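Local coordinates for protein necrotic enteritis toxin B (Clostridium perfringens, PDB 4I0N) that forms pores in target-cell membranes, probably by assembling, as alpha-hemolysin does, into an oligomer that inserts a transmembrane beta-barrel, at residues G77-P82 with R210-L215; W168-V173 with P222-A227; L58-F63 with Y85-K90; T156-R159 with L165-W168. One frame throughout, in Å; residues are numbered along the deposited sequence.

Contact 1 (G77-P82 with R210-L215)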
loop_
_atom_site.group_PDB
_atom_site.type_symbol
_atom_site.label_atom_id
_atom_site.label_comp_id
_atom_site.label_asym_id
_atom_site.label_seq_id
_atom_site.Cartn_x
_atom_site.Cartn_y
_atom_site.Cartn_z
ATOM N N GLY A 77 5.475 15.324 -25.703
ATOM C CA GLY A 77 5.468 14.034 -25.031
ATOM C C GLY A 77 4.624 14.101 -23.782
ATOM O O GLY A 77 4.540 15.148 -23.146
ATOM N N LYS A 78 3.985 12.981 -23.453
ATOM C CA LYS A 78 3.291 12.847 -22.178
ATOM C C LYS A 78 3.580 11.511 -21.541
ATOM O O LYS A 78 3.409 10.445 -22.159
ATOM C CB LYS A 78 1.778 13.039 -22.311
ATOM C CG LYS A 78 1.049 12.887 -20.953
ATOM C CD LYS A 78 -0.411 13.244 -21.031
ATOM C CE LYS A 78 -1.222 12.072 -21.531
ATOM N NZ LYS A 78 -2.653 12.390 -21.377
ATOM N N MET A 79 4.023 11.579 -20.292
ATOM C CA MET A 79 4.242 10.393 -19.475
ATOM C C MET A 79 3.281 10.424 -18.300
ATOM O O MET A 79 3.372 11.310 -17.441
ATOM C CB MET A 79 5.692 10.373 -18.976
ATOM C CG MET A 79 5.982 9.245 -17.950
ATOM S SD MET A 79 7.724 9.324 -17.480
ATOM C CE MET A 79 7.722 8.482 -15.899
ATOM N N LYS A 80 2.343 9.473 -18.273
ATOM C CA LYS A 80 1.484 9.297 -17.120
ATOM C C LYS A 80 2.184 8.375 -16.123
ATOM O O LYS A 80 2.660 7.297 -16.502
ATOM C CB LYS A 80 0.128 8.709 -17.538
ATOM C CG LYS A 80 -0.846 8.627 -16.362
ATOM C CD LYS A 80 -2.187 8.065 -16.758
ATOM C CE LYS A 80 -2.142 6.554 -17.049
ATOM N NZ LYS A 80 -1.941 5.734 -15.807
ATOM N N TRP A 81 2.200 8.754 -14.845
ATOM C CA TRP A 81 2.992 8.025 -13.853
ATOM C C TRP A 81 2.293 8.115 -12.489
ATOM O O TRP A 81 1.489 9.025 -12.282
ATOM C CB TRP A 81 4.430 8.583 -13.811
ATOM C CG TRP A 81 4.514 10.010 -13.361
ATOM C CD1 TRP A 81 4.228 11.134 -14.094
ATOM C CD2 TRP A 81 4.875 10.458 -12.058
ATOM N NE1 TRP A 81 4.419 12.264 -13.318
ATOM C CE2 TRP A 81 4.789 11.873 -12.058
ATOM C CE3 TRP A 81 5.252 9.795 -10.875
ATOM C CZ2 TRP A 81 5.081 12.649 -10.926
ATOM C CZ3 TRP A 81 5.558 10.556 -9.750
ATOM C CH2 TRP A 81 5.474 11.981 -9.788
ATOM N N PRO A 82 2.547 7.139 -11.592
ATOM C CA PRO A 82 1.841 7.125 -10.310
ATOM C C PRO A 82 2.548 7.979 -9.262
ATOM O O PRO A 82 3.705 7.707 -8.893
ATOM C CB PRO A 82 1.863 5.644 -9.923
ATOM C CG PRO A 82 3.146 5.148 -10.482
ATOM C CD PRO A 82 3.296 5.888 -11.820
ATOM N N ARG A 210 14.675 1.355 -16.724
ATOM C CA ARG A 210 15.743 0.890 -15.824
ATOM C C ARG A 210 16.326 1.999 -14.929
ATOM O O ARG A 210 16.979 1.699 -13.914
ATOM C CB ARG A 210 16.854 0.201 -16.630
ATOM N N ASP A 211 16.070 3.265 -15.283
ATOM C CA ASP A 211 16.504 4.398 -14.463
ATOM C C ASP A 211 15.392 4.984 -13.592
ATOM O O ASP A 211 15.615 5.999 -12.948
ATOM C CB ASP A 211 17.058 5.524 -15.333
ATOM C CG ASP A 211 18.221 5.081 -16.198
ATOM O OD1 ASP A 211 18.952 4.148 -15.796
ATOM O OD2 ASP A 211 18.382 5.668 -17.285
ATOM N N LEU A 212 14.201 4.379 -13.622
ATOM C CA LEU A 212 13.092 4.829 -12.798
ATOM C C LEU A 212 12.951 3.926 -11.582
ATOM O O LEU A 212 13.324 2.753 -11.614
ATOM C CB LEU A 212 11.785 4.758 -13.598
ATOM C CG LEU A 212 11.559 5.737 -14.730
ATOM C CD1 LEU A 212 10.347 5.279 -15.509
ATOM C CD2 LEU A 212 11.352 7.130 -14.167
ATOM N N SER A 213 12.362 4.451 -10.520
ATOM C CA SER A 213 11.942 3.608 -9.421
ATOM C C SER A 213 11.049 2.490 -9.948
ATOM O O SER A 213 10.234 2.716 -10.844
ATOM C CB SER A 213 11.134 4.429 -8.422
ATOM O OG SER A 213 10.430 3.564 -7.556
ATOM N N THR A 214 11.200 1.297 -9.387
ATOM C CA THR A 214 10.305 0.180 -9.728
ATOM C C THR A 214 8.829 0.480 -9.425
ATOM O O THR A 214 7.950 -0.097 -10.047
ATOM C CB THR A 214 10.723 -1.140 -9.035
ATOM O OG1 THR A 214 10.692 -0.974 -7.611
ATOM C CG2 THR A 214 12.100 -1.533 -9.461
ATOM N N LEU A 215 8.552 1.398 -8.493
ATOM C CA LEU A 215 7.165 1.820 -8.218
ATOM C C LEU A 215 6.563 2.623 -9.381
ATOM O O LEU A 215 5.340 2.734 -9.522
ATOM C CB LEU A 215 7.092 2.635 -6.915
ATOM C CG LEU A 215 6.855 1.804 -5.647
ATOM C CD1 LEU A 215 8.000 0.808 -5.330
ATOM C CD2 LEU A 215 6.647 2.764 -4.443
#

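Contact 2 (W168-V173 with P222-A227)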
loop_
_atom_site.group_PDB
_atom_site.type_symbol
_atom_site.label_atom_id
_atom_site.label_comp_id
_atom_site.label_asym_id
_atom_site.label_seq_id
_atom_site.Cartn_x
_atom_site.Cartn_y
_atom_site.Cartn_z
ATOM N N TRP A 168 -2.732 4.388 4.464
ATOM C CA TRP A 168 -1.349 4.732 4.158
ATOM C C TRP A 168 -1.266 5.360 2.777
ATOM O O TRP A 168 -1.865 4.852 1.831
ATOM C CB TRP A 168 -0.477 3.488 4.130
ATOM C CG TRP A 168 -0.370 2.753 5.433
ATOM C CD1 TRP A 168 0.563 2.950 6.414
ATOM C CD2 TRP A 168 -1.222 1.699 5.891
ATOM N NE1 TRP A 168 0.346 2.080 7.462
ATOM C CE2 TRP A 168 -0.743 1.298 7.167
ATOM C CE3 TRP A 168 -2.346 1.046 5.346
ATOM C CZ2 TRP A 168 -1.330 0.249 7.903
ATOM C CZ3 TRP A 168 -2.952 0.028 6.095
ATOM C CH2 TRP A 168 -2.438 -0.366 7.350
ATOM N N ASP A 169 -0.529 6.462 2.675
ATOM C CA ASP A 169 -0.128 6.993 1.378
ATOM C C ASP A 169 1.323 6.652 1.145
ATOM O O ASP A 169 2.174 6.912 2.002
ATOM C CB ASP A 169 -0.305 8.510 1.336
ATOM C CG ASP A 169 -1.716 8.918 1.033
ATOM O OD1 ASP A 169 -2.549 8.036 0.725
ATOM O OD2 ASP A 169 -1.999 10.125 1.095
ATOM N N ILE A 170 1.590 6.048 -0.003
ATOM C CA ILE A 170 2.959 5.817 -0.434
ATOM C C ILE A 170 3.162 6.837 -1.549
ATOM O O ILE A 170 2.637 6.689 -2.669
ATOM C CB ILE A 170 3.214 4.349 -0.850
ATOM C CG1 ILE A 170 3.176 3.437 0.390
ATOM C CG2 ILE A 170 4.571 4.206 -1.587
ATOM C CD1 ILE A 170 1.783 3.110 0.878
ATOM N N LYS A 171 3.892 7.897 -1.207
ATOM C CA LYS A 171 3.881 9.116 -2.003
ATOM C C LYS A 171 5.273 9.411 -2.545
ATOM O O LYS A 171 6.268 9.272 -1.854
ATOM C CB LYS A 171 3.397 10.309 -1.152
ATOM C CG LYS A 171 3.246 11.612 -1.925
ATOM C CD LYS A 171 2.656 12.709 -0.978
ATOM C CE LYS A 171 2.558 14.088 -1.663
ATOM N NZ LYS A 171 1.570 14.131 -2.809
ATOM N N PHE A 172 5.320 9.861 -3.785
ATOM C CA PHE A 172 6.578 10.129 -4.442
ATOM C C PHE A 172 7.306 11.253 -3.708
ATOM O O PHE A 172 6.681 12.245 -3.265
ATOM C CB PHE A 172 6.304 10.538 -5.891
ATOM C CG PHE A 172 7.552 10.860 -6.661
ATOM C CD1 PHE A 172 8.392 9.843 -7.096
ATOM C CD2 PHE A 172 7.876 12.195 -6.950
ATOM C CE1 PHE A 172 9.565 10.145 -7.813
ATOM C CE2 PHE A 172 9.033 12.505 -7.655
ATOM C CZ PHE A 172 9.877 11.469 -8.094
ATOM N N VAL A 173 8.618 11.102 -3.582
ATOM C CA VAL A 173 9.451 12.107 -2.938
ATOM C C VAL A 173 10.262 12.858 -3.993
ATOM O O VAL A 173 10.024 14.039 -4.226
ATOM C CB VAL A 173 10.416 11.477 -1.882
ATOM C CG1 VAL A 173 11.351 12.541 -1.315
ATOM C CG2 VAL A 173 9.610 10.823 -0.735
ATOM N N PRO A 222 2.294 -3.572 -1.806
ATOM C CA PRO A 222 2.065 -3.232 -0.410
ATOM C C PRO A 222 2.117 -4.454 0.518
ATOM O O PRO A 222 1.776 -5.572 0.112
ATOM C CB PRO A 222 0.666 -2.614 -0.423
ATOM C CG PRO A 222 -0.023 -3.271 -1.614
ATOM C CD PRO A 222 1.095 -3.350 -2.643
ATOM N N ASN A 223 2.558 -4.223 1.752
ATOM C CA ASN A 223 2.527 -5.254 2.797
ATOM C C ASN A 223 2.303 -4.480 4.084
ATOM O O ASN A 223 3.180 -3.737 4.529
ATOM C CB ASN A 223 3.844 -6.059 2.838
ATOM C CG ASN A 223 3.779 -7.319 3.743
ATOM O OD1 ASN A 223 4.828 -7.894 4.058
ATOM N ND2 ASN A 223 2.574 -7.753 4.147
ATOM N N MET A 224 1.102 -4.612 4.636
ATOM C CA MET A 224 0.732 -3.951 5.870
ATOM C C MET A 224 0.122 -5.001 6.771
ATOM O O MET A 224 -0.285 -6.061 6.306
ATOM C CB MET A 224 -0.278 -2.814 5.649
ATOM C CG MET A 224 0.275 -1.589 4.970
ATOM S SD MET A 224 0.342 -1.765 3.161
ATOM C CE MET A 224 1.097 -0.185 2.732
ATOM N N ALA A 225 0.043 -4.715 8.056
ATOM C CA ALA A 225 -0.539 -5.690 8.972
ATOM C C ALA A 225 -1.303 -5.002 10.084
ATOM O O ALA A 225 -1.024 -3.846 10.425
ATOM C CB ALA A 225 0.544 -6.614 9.543
ATOM N N LEU A 226 -2.268 -5.715 10.659
ATOM C CA LEU A 226 -2.985 -5.146 11.773
ATOM C C LEU A 226 -3.441 -6.197 12.759
ATOM O O LEU A 226 -3.331 -7.405 12.486
ATOM C CB LEU A 226 -4.156 -4.301 11.265
ATOM C CG LEU A 226 -5.233 -4.955 10.424
ATOM C CD1 LEU A 226 -6.075 -5.909 11.275
ATOM C CD2 LEU A 226 -6.113 -3.837 9.848
ATOM N N ALA A 227 -3.920 -5.741 13.920
ATOM C CA ALA A 227 -4.519 -6.632 14.894
ATOM C C ALA A 227 -5.964 -6.186 15.056
ATOM O O ALA A 227 -6.219 -4.988 15.290
ATOM C CB ALA A 227 -3.787 -6.544 16.252
#

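Contact 3 (L58-F63 with Y85-K90)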
loop_
_atom_site.group_PDB
_atom_site.type_symbol
_atom_site.label_atom_id
_atom_site.label_comp_id
_atom_site.label_asym_id
_atom_site.label_seq_id
_atom_site.Cartn_x
_atom_site.Cartn_y
_atom_site.Cartn_z
ATOM N N LEU A 58 -3.800 -9.779 11.166
ATOM C CA LEU A 58 -4.047 -9.877 9.737
ATOM C C LEU A 58 -2.844 -9.343 8.953
ATOM O O LEU A 58 -2.212 -8.368 9.355
ATOM C CB LEU A 58 -5.319 -9.086 9.350
ATOM C CG LEU A 58 -6.628 -9.509 10.034
ATOM C CD1 LEU A 58 -7.790 -8.732 9.464
ATOM C CD2 LEU A 58 -6.872 -10.999 9.862
ATOM N N ASN A 59 -2.529 -9.980 7.833
ATOM C CA ASN A 59 -1.428 -9.533 7.001
ATOM C C ASN A 59 -1.976 -9.294 5.603
ATOM O O ASN A 59 -2.538 -10.202 5.016
ATOM C CB ASN A 59 -0.352 -10.622 6.953
ATOM C CG ASN A 59 0.869 -10.220 6.114
ATOM O OD1 ASN A 59 1.548 -9.257 6.410
ATOM N ND2 ASN A 59 1.160 -10.997 5.093
ATOM N N LEU A 60 -1.828 -8.078 5.091
ATOM C CA LEU A 60 -2.247 -7.764 3.720
ATOM C C LEU A 60 -1.018 -7.726 2.815
ATOM O O LEU A 60 -0.052 -6.999 3.109
ATOM C CB LEU A 60 -2.977 -6.403 3.676
ATOM C CG LEU A 60 -3.185 -5.852 2.261
ATOM C CD1 LEU A 60 -4.138 -6.754 1.455
ATOM C CD2 LEU A 60 -3.719 -4.400 2.298
ATOM N N GLU A 61 -1.032 -8.514 1.739
ATOM C CA GLU A 61 -0.003 -8.413 0.710
ATOM C C GLU A 61 -0.680 -8.211 -0.605
ATOM O O GLU A 61 -1.734 -8.800 -0.871
ATOM C CB GLU A 61 0.791 -9.714 0.591
ATOM C CG GLU A 61 1.466 -10.148 1.814
ATOM C CD GLU A 61 1.933 -11.569 1.648
ATOM O OE1 GLU A 61 1.201 -12.487 2.075
ATOM O OE2 GLU A 61 2.995 -11.759 1.017
ATOM N N GLY A 62 -0.075 -7.408 -1.458
ATOM C CA GLY A 62 -0.746 -7.157 -2.711
ATOM C C GLY A 62 0.118 -6.529 -3.759
ATOM O O GLY A 62 1.349 -6.490 -3.649
ATOM N N PHE A 63 -0.549 -6.060 -4.797
ATOM C CA PHE A 63 0.146 -5.417 -5.880
ATOM C C PHE A 63 -0.779 -4.429 -6.564
ATOM O O PHE A 63 -1.949 -4.741 -6.836
ATOM C CB PHE A 63 0.639 -6.436 -6.896
ATOM C CG PHE A 63 1.494 -5.832 -7.965
ATOM C CD1 PHE A 63 2.817 -5.444 -7.680
ATOM C CD2 PHE A 63 0.982 -5.603 -9.233
ATOM C CE1 PHE A 63 3.612 -4.869 -8.673
ATOM C CE2 PHE A 63 1.781 -5.026 -10.241
ATOM C CZ PHE A 63 3.096 -4.654 -9.951
ATOM N N TYR A 85 0.318 6.035 -4.231
ATOM C CA TYR A 85 -0.528 4.873 -3.983
ATOM C C TYR A 85 -1.174 5.009 -2.590
ATOM O O TYR A 85 -0.478 5.206 -1.610
ATOM C CB TYR A 85 0.300 3.604 -4.004
ATOM C CG TYR A 85 0.972 3.284 -5.306
ATOM C CD1 TYR A 85 0.362 2.411 -6.228
ATOM C CD2 TYR A 85 2.248 3.784 -5.597
ATOM C CE1 TYR A 85 1.001 2.060 -7.429
ATOM C CE2 TYR A 85 2.899 3.450 -6.815
ATOM C CZ TYR A 85 2.261 2.585 -7.713
ATOM O OH TYR A 85 2.899 2.234 -8.890
ATOM N N ARG A 86 -2.495 4.870 -2.512
ATOM C CA ARG A 86 -3.208 4.900 -1.237
ATOM C C ARG A 86 -3.818 3.538 -0.938
ATOM O O ARG A 86 -4.480 2.924 -1.806
ATOM C CB ARG A 86 -4.316 5.938 -1.249
ATOM C CG ARG A 86 -5.061 5.993 0.110
ATOM C CD ARG A 86 -5.990 7.202 0.164
ATOM N NE ARG A 86 -5.216 8.433 0.220
ATOM C CZ ARG A 86 -5.731 9.661 0.176
ATOM N NH1 ARG A 86 -7.041 9.844 0.076
ATOM N NH2 ARG A 86 -4.924 10.718 0.234
ATOM N N ILE A 87 -3.593 3.070 0.286
ATOM C CA ILE A 87 -4.117 1.768 0.710
ATOM C C ILE A 87 -4.972 2.041 1.937
ATOM O O ILE A 87 -4.486 2.584 2.921
ATOM C CB ILE A 87 -2.971 0.761 1.030
ATOM C CG1 ILE A 87 -2.257 0.313 -0.260
ATOM C CG2 ILE A 87 -3.504 -0.497 1.781
ATOM C CD1 ILE A 87 -1.106 1.180 -0.680
ATOM N N ASN A 88 -6.249 1.662 1.870
ATOM C CA ASN A 88 -7.124 1.786 3.030
ATOM C C ASN A 88 -7.529 0.380 3.442
ATOM O O ASN A 88 -7.880 -0.448 2.586
ATOM C CB ASN A 88 -8.391 2.567 2.702
ATOM C CG ASN A 88 -8.129 3.979 2.214
ATOM O OD1 ASN A 88 -7.178 4.645 2.615
ATOM N ND2 ASN A 88 -8.999 4.448 1.341
ATOM N N VAL A 89 -7.481 0.111 4.741
ATOM C CA VAL A 89 -7.994 -1.139 5.248
ATOM C C VAL A 89 -9.076 -0.766 6.268
ATOM O O VAL A 89 -8.785 -0.111 7.265
ATOM C CB VAL A 89 -6.872 -1.995 5.878
ATOM C CG1 VAL A 89 -7.444 -3.274 6.422
ATOM C CG2 VAL A 89 -5.778 -2.332 4.834
ATOM N N LYS A 90 -10.319 -1.165 6.000
ATOM C CA LYS A 90 -11.448 -0.782 6.835
ATOM C C LYS A 90 -12.013 -2.012 7.504
ATOM O O LYS A 90 -12.080 -3.062 6.894
ATOM C CB LYS A 90 -12.551 -0.099 6.020
ATOM C CG LYS A 90 -12.134 1.262 5.461
ATOM C CD LYS A 90 -13.241 1.815 4.575
ATOM C CE LYS A 90 -12.860 3.163 3.988
ATOM N NZ LYS A 90 -13.907 3.617 3.009
#

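Contact 4 (T156-R159 with L165-W168)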
loop_
_atom_site.group_PDB
_atom_site.type_symbol
_atom_site.label_atom_id
_atom_site.label_comp_id
_atom_site.label_asym_id
_atom_site.label_seq_id
_atom_site.Cartn_x
_atom_site.Cartn_y
_atom_site.Cartn_z
ATOM N N THR A 156 6.313 6.369 2.926
ATOM C CA THR A 156 5.047 5.861 3.434
ATOM C C THR A 156 4.578 6.778 4.563
ATOM O O THR A 156 5.345 7.071 5.490
ATOM C CB THR A 156 5.209 4.452 4.005
ATOM O OG1 THR A 156 5.544 3.570 2.932
ATOM C CG2 THR A 156 3.894 3.982 4.684
ATOM N N ILE A 157 3.340 7.253 4.452
ATOM C CA ILE A 157 2.747 8.111 5.486
ATOM C C ILE A 157 1.507 7.385 5.977
ATOM O O ILE A 157 0.570 7.170 5.200
ATOM C CB ILE A 157 2.350 9.496 4.912
ATOM C CG1 ILE A 157 3.588 10.178 4.284
ATOM C CG2 ILE A 157 1.669 10.370 5.995
ATOM C CD1 ILE A 157 3.256 11.254 3.259
ATOM N N GLN A 158 1.489 6.970 7.241
ATOM C CA GLN A 158 0.223 6.437 7.764
ATOM C C GLN A 158 -0.701 7.618 8.059
ATOM O O GLN A 158 -0.469 8.377 8.996
ATOM C CB GLN A 158 0.397 5.540 8.988
ATOM C CG GLN A 158 -0.948 4.880 9.383
ATOM C CD GLN A 158 -0.838 3.824 10.472
ATOM O OE1 GLN A 158 -0.184 4.034 11.495
ATOM N NE2 GLN A 158 -1.509 2.680 10.261
ATOM N N ARG A 159 -1.715 7.794 7.223
ATOM C CA ARG A 159 -2.562 8.991 7.259
ATOM C C ARG A 159 -3.780 8.832 8.159
ATOM O O ARG A 159 -4.328 9.831 8.641
ATOM C CB ARG A 159 -2.984 9.387 5.844
ATOM C CG ARG A 159 -3.526 8.222 5.013
ATOM C CD ARG A 159 -3.950 8.656 3.618
ATOM N NE ARG A 159 -5.014 9.660 3.664
ATOM C CZ ARG A 159 -6.313 9.396 3.778
ATOM N NH1 ARG A 159 -6.752 8.147 3.865
ATOM N NH2 ARG A 159 -7.189 10.397 3.809
ATOM N N LEU A 165 -10.417 2.208 10.556
ATOM C CA LEU A 165 -9.674 2.522 9.335
ATOM C C LEU A 165 -8.186 2.665 9.610
ATOM O O LEU A 165 -7.795 3.418 10.501
ATOM C CB LEU A 165 -10.175 3.832 8.693
ATOM C CG LEU A 165 -9.416 4.484 7.520
ATOM C CD1 LEU A 165 -9.338 3.594 6.238
ATOM C CD2 LEU A 165 -10.043 5.836 7.187
ATOM N N ALA A 166 -7.371 1.942 8.847
ATOM C CA ALA A 166 -5.944 2.175 8.794
ATOM C C ALA A 166 -5.685 2.567 7.346
ATOM O O ALA A 166 -6.162 1.904 6.419
ATOM C CB ALA A 166 -5.174 0.891 9.125
ATOM N N SER A 167 -4.981 3.668 7.147
ATOM C CA SER A 167 -4.741 4.145 5.793
ATOM C C SER A 167 -3.312 4.638 5.636
ATOM O O SER A 167 -2.772 5.231 6.554
ATOM C CB SER A 167 -5.718 5.261 5.458
ATOM O OG SER A 167 -5.462 5.742 4.145
ATOM N N TRP A 168 -2.732 4.388 4.464
ATOM C CA TRP A 168 -1.349 4.732 4.158
ATOM C C TRP A 168 -1.266 5.360 2.777
ATOM O O TRP A 168 -1.865 4.852 1.831
ATOM C CB TRP A 168 -0.477 3.488 4.130
ATOM C CG TRP A 168 -0.370 2.753 5.433
ATOM C CD1 TRP A 168 0.563 2.950 6.414
ATOM C CD2 TRP A 168 -1.222 1.699 5.891
ATOM N NE1 TRP A 168 0.346 2.080 7.462
ATOM C CE2 TRP A 168 -0.743 1.298 7.167
ATOM C CE3 TRP A 168 -2.346 1.046 5.346
ATOM C CZ2 TRP A 168 -1.330 0.249 7.903
ATOM C CZ3 TRP A 168 -2.952 0.028 6.095
ATOM C CH2 TRP A 168 -2.438 -0.366 7.350
#

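Contact 1 (G77-P82 with R210-L215)
M79 and L212 meet tip to tip, the methyl CE of M79 lying 4.2 Å from CD1 of L212, a loose dispersion contact between the very ends of two buried or half-buried apolar side chains. M79 spans the gap because its chain is stretched almost straight from the strand, with CG anti to the backbone N (chi1 173°) and the sulfur continuing the same line. L212 sends its isobutyl group back from the opposing loop to meet it. The second point of contact is of another kind: the ring of P82 presses CG against the backbone carbonyl of L215, 3.4 Å from its O atom. That oxygen has a polar partner nearby, since it also receives a hydrogen bond from Y85 OH, farther along the strand that carries P82.

Behind this first shell, S213 stands at the N-cap of the short helix 214-217. Its OG accepts a 3.0 Å bond from L215 N, and the same hydroxyl is bonded to P152 O. Further side chains fill in around the two contacts: F193 packs on both M79 and L212, and I216, one residue past L215, leans on M79 and W81. No hydrogen bond joins the two segments, which meet through only a few atoms; the bond from Y85 ties the same strand to the turn. The arrangement joins the start of the long sheet strand 76-92 to the capped helical turn just before strand 219-231 of the beta-sandwich in the alpha-hemolysin fold.

Contact 2 (W168-V173 with P222-A227)
The side chain of M224 runs across the indole of W168, the two side chains lying antiparallel to each other. Its CG stands over the centre of the six-membered ring, 3.5 Å from the centroid and only 2° off the normal, a CH-pi contact. CB lies over the same ring toward its outer rim, 3.7 Å from W168 CH2. The sulfur is above that face too, but with SD 4.8 Å from the centroid of the six-membered ring of W168 it makes a more distant Met-aromatic contact.

The bend in M224 decides what happens next. A turn at chi2 (82°) lifts the sulfur away from the ring plane and points the terminal methyl toward I170, where CE meets CD1 of I170 tip to tip at 3.8 Å. One methionine therefore serves two residues, two positions apart, that point the same way from their strand: its methylene groups lie on W168 and its terminal methyl reaches I170. The polar edge of the indole is satisfied apart from this packing, W168 NE1 donating to P105 O, which helps to fix the rotation of the ring.

All three side chains are buried, and no hydrogen bond links the segments; the nearest CA atoms, those of W168 with M224 and of I170 with P222, are 9.1 Å apart. On other sides Y149 and P105 touch M224, while V89 packs on W168. Such spacing, with side chains interleaved between strands of two different sheets, is the face-to-face packing of a beta-sandwich, here in the core of the alpha-hemolysin fold.

Contact 3 (L58-F63 with Y85-K90)
L60 sets one methyl, CD2, into the notch between two branched side chains of the facing strand, I87 and V89. CD2 lies 3.9 Å from CG2 of I87 and equally 3.9 Å from CG2 of V89, while those two CG2 methyls are themselves 4.2 Å apart, so the three form a nearly equilateral triangle at van der Waals distance. The leucine crosses I87 at a slant but passes alongside V89, the two pointing in opposite directions. With CG anti to the backbone N (chi1 168°) and CD2 the branch anti to CA, L60 puts that methyl at the far end of its chain; I87 and V89, two residues apart, offer their methyls from the same strand face. The strands keep the separation of stacked sheets, 8.9 Å between the CA atoms of L60 and V89, and no hydrogen bond crosses.

Each strand is bonded within its own sheet. Strand 53-65 runs between strands 37-47 and 219-231, and L60 itself exchanges backbone hydrogen bonds with M224. Strand 76-92 is flanked by strands 165-172 and 236-255, whose side chains widen the apolar layer: I239 packs on V89, I170 on I87, and V241 on L60.

Contact 4 (T156-R159 with L165-W168)
Q158 carries CG anti to its main-chain nitrogen (chi1 -173°) and stays extended, which lays the side chain alongside the indole of W168; R159 instead has CG wedged between its N and carbonyl carbon (chi1 48°) and then bends at chi3 to bring the guanidinium to S167. The setting is a beta-hairpin, strand 154-162 turning back into strand 165-172, in which Q158 and W168 form an antiparallel non-hydrogen-bonded pair with CA atoms 4.3 Å apart.

The amide of Q158 and the indole point the same way, their planes 20° apart, and Q158 NE2 approaches W168 CZ2 to 3.4 Å. Both NE2 and the indole NE1 are donors and do not bond each other; NE2 donates to S103 OG, the indole N-H being engaged by P105, while K106 NZ binds Q158 OE1. T156 lies beside the indole as well, CG2 at 3.9 Å from W168 CD1. In the backbone, W168 CA makes a CA-H...O contact of 3.3 Å with I157 O.

D169, salt-bridged to R86 and a long, weak ion-pair partner of R159 NE, probably offsets the like charges of R86 and R159, which lie close together. The hydroxyl of S167 is hydrogen-bonded to N88 OD1 on the adjoining strand. The next pair along the hairpin, R159 and S167, meets twice. The carbonyl O of S167 accepts from R159 N at 2.9 Å, the donor tilted out of the carbonyl plane. S167 OG lies at the edge of the guanidinium, almost in its plane, and accepts a fairly straight 2.7 Å bond from R159 NH1.

In the fold
Contacts 2, 3 and 4 cluster near the middle of the sandwich, the centres of 2 and 4 about 6 Å apart and those of 2 and 3 about 7 Å. Contacts 2 and 3 bridge the two sheets, whereas contact 4 binds neighbouring strands within one of them, sharing W168 with contact 2. Contact 1 lies about 20 Å or more from the other centres, yet shares strand 76-92 with contact 3 and packs on contact 2, L215 CD2 being 3.8 Å from I170 CG2. D30, which binds magnesium in this protein but holds no ion here, lies about 10 Å, side chain to side chain, from L60; a bound magnesium ion is about 8 Å from the L212 side chain.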